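Local coordinates for protein enoyl-CoA hydratase EchA1 (Mycobacterium marinum, PDB 3QXI) that probably catalyses the reversible hydration of trans-2-enoyl-CoA thioesters to 3-hydroxyacyl-CoA, as an enoyl-CoA hydratase of the crotonase family, at residues L26-N31 with A48-R53. Numbering follows the deposited sequence.
Sequences LIITIN and ADAMDR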
loop_
_atom_site.group_PDB
_atom_site.type_symbol
_atom_site.label_atom_id
_atom_site.label_comp_id
_atom_site.label_asym_id
_atom_site.label_seq_id
_atom_site.Cartn_x
_atom_site.Cartn_y
_atom_site.Cartn_z
ATOM N N LEU B 26 17.084 12.925 -21.195
ATOM C CA LEU B 26 18.143 13.615 -20.473
ATOM C C LEU B 26 18.792 12.700 -19.445
ATOM O O LEU B 26 18.111 12.121 -18.600
ATOM C CB LEU B 26 17.600 14.874 -19.786
ATOM C CG LEU B 26 18.632 15.930 -19.351
ATOM C CD1 LEU B 26 19.216 16.658 -20.559
ATOM C CD2 LEU B 26 18.015 16.926 -18.337
ATOM N N ILE B 27 20.106 12.559 -19.519
ATOM C CA ILE B 27 20.815 11.728 -18.571
ATOM C C ILE B 27 21.572 12.620 -17.579
ATOM O O ILE B 27 22.394 13.437 -17.972
ATOM C CB ILE B 27 21.745 10.716 -19.293
ATOM C CG1 ILE B 27 20.904 9.785 -20.197
ATOM C CG2 ILE B 27 22.613 9.956 -18.263
ATOM C CD1 ILE B 27 21.696 8.909 -21.102
ATOM N N ILE B 28 21.273 12.438 -16.291
ATOM C CA ILE B 28 21.763 13.275 -15.209
ATOM C C ILE B 28 22.617 12.426 -14.255
ATOM O O ILE B 28 22.100 11.543 -13.548
ATOM C CB ILE B 28 20.571 13.875 -14.406
ATOM C CG1 ILE B 28 19.591 14.603 -15.343
ATOM C CG2 ILE B 28 21.072 14.811 -13.302
ATOM C CD1 ILE B 28 18.221 14.881 -14.745
ATOM N N THR B 29 23.914 12.725 -14.217
ATOM C CA THR B 29 24.883 11.911 -13.492
ATOM C C THR B 29 25.538 12.688 -12.359
ATOM O O THR B 29 26.284 13.647 -12.612
ATOM C CB THR B 29 25.994 11.426 -14.446
ATOM O OG1 THR B 29 25.404 10.892 -15.650
ATOM C CG2 THR B 29 26.917 10.395 -13.749
ATOM N N ILE B 30 25.261 12.283 -11.117
ATOM C CA ILE B 30 25.989 12.783 -9.957
ATOM C C ILE B 30 27.445 12.325 -10.111
ATOM O O ILE B 30 27.702 11.145 -10.320
ATOM C CB ILE B 30 25.408 12.267 -8.620
ATOM C CG1 ILE B 30 23.879 12.489 -8.525
ATOM C CG2 ILE B 30 26.120 12.929 -7.440
ATOM C CD1 ILE B 30 23.216 11.697 -7.342
ATOM N N ASN B 31 28.383 13.272 -10.043
ATOM C CA ASN B 31 29.784 13.017 -10.410
ATOM C C ASN B 31 30.741 13.454 -9.309
ATOM O O ASN B 31 31.554 14.361 -9.497
ATOM C CB ASN B 31 30.128 13.751 -11.712
ATOM C CG ASN B 31 31.532 13.431 -12.230
ATOM O OD1 ASN B 31 31.998 12.292 -12.141
ATOM N ND2 ASN B 31 32.205 14.443 -12.797
ATOM N N ALA B 48 18.591 20.244 -9.158
ATOM C CA ALA B 48 17.500 21.193 -9.302
ATOM C C ALA B 48 17.446 21.788 -10.705
ATOM O O ALA B 48 16.390 21.760 -11.331
ATOM C CB ALA B 48 17.582 22.295 -8.239
ATOM N N ASP B 49 18.576 22.292 -11.208
ATOM C CA ASP B 49 18.613 22.908 -12.533
ATOM C C ASP B 49 18.374 21.879 -13.630
ATOM O O ASP B 49 17.768 22.186 -14.648
ATOM C CB ASP B 49 19.955 23.617 -12.789
ATOM C CG ASP B 49 20.232 24.741 -11.786
ATOM O OD1 ASP B 49 19.258 25.382 -11.313
ATOM O OD2 ASP B 49 21.428 24.978 -11.470
ATOM N N ALA B 50 18.870 20.661 -13.436
ATOM C CA ALA B 50 18.649 19.641 -14.444
ATOM C C ALA B 50 17.168 19.260 -14.606
ATOM O O ALA B 50 16.707 19.043 -15.734
ATOM C CB ALA B 50 19.525 18.412 -14.186
ATOM N N MET B 51 16.438 19.192 -13.488
ATOM C CA MET B 51 14.993 18.900 -13.532
ATOM C C MET B 51 14.192 20.034 -14.193
ATOM O O MET B 51 13.278 19.770 -14.984
ATOM C CB MET B 51 14.424 18.592 -12.131
ATOM C CG MET B 51 15.061 17.374 -11.396
ATOM S SD MET B 51 15.289 15.850 -12.371
ATOM C CE MET B 51 16.473 14.925 -11.398
ATOM N N ASP B 52 14.531 21.284 -13.841
ATOM C CA ASP B 52 14.028 22.455 -14.551
ATOM C C ASP B 52 14.269 22.330 -16.064
ATOM O O ASP B 52 13.344 22.501 -16.866
ATOM C CB ASP B 52 14.692 23.745 -14.029
ATOM C CG ASP B 52 14.240 24.115 -12.616
ATOM O OD1 ASP B 52 13.266 23.523 -12.115
ATOM O OD2 ASP B 52 14.871 25.001 -12.001
ATOM N N ARG B 53 15.507 22.034 -16.440
ATOM C CA ARG B 53 15.841 21.869 -17.852
ATOM C C ARG B 53 14.926 20.807 -18.488
ATOM O O ARG B 53 14.294 21.052 -19.525
ATOM C CB ARG B 53 17.320 21.504 -18.043
ATOM C CG ARG B 53 17.610 20.980 -19.446
ATOM C CD ARG B 53 19.037 21.210 -19.950
ATOM N NE ARG B 53 19.162 20.684 -21.319
ATOM C CZ ARG B 53 20.301 20.326 -21.914
ATOM N NH1 ARG B 53 21.474 20.436 -21.289
ATOM N NH2 ARG B 53 20.266 19.847 -23.156
#
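Leu26 splits its two methyls between different parts of helix 41-56. Leu26 CD2 lies 3.6 Å from the backbone O of Ala50, a plain van der Waals contact, while Leu26 CD1 is set over the centre of one face of the Arg53 guanidinium, 4.1 Å from Arg53 CZ. The two side chains cross at about a right angle. Arg53 gets there because its first torsion puts CG opposite the backbone N (chi1 165°) and the chain then runs extended to NE, reaching out from the helix and turning one face of its flat cationic end to Leu26 CD1. Arg53 is exposed, and its NH2 makes a weak hydrogen bond to Gln21 OE1 on the neighbouring strand 17-22. This is the first half of a beta-alpha-beta crossover: strand 25-30 leads into helix 41-56, which runs back antiparallel to it (177° between the local axes, 9.9 Å apart) before strand 62-67 joins the sheet parallel to the first, within the crotonase fold. Ile28 makes the purely apolar part of the contact. Ile28 CA is 7.1 Å from Ala50 CA, close enough for the small Ala50 CB to sit against the isoleucine, 3.8 Å from Ile28 CD1 and about as near to Ile28 CG1 and CG2. Ile28 CD1 also touches Met51 CE at 3.8 Å and has Met51 SD beside it. Met51 leaves the helix pointing away from the strand, but the bend at its second torsion (chi2 -46°) brings the thioether end back to Ile28. Leu47, about one turn before Ala50 and Met51 on the helix, also packs on Ile28, and Val43 meets Ile30 farther along the strand.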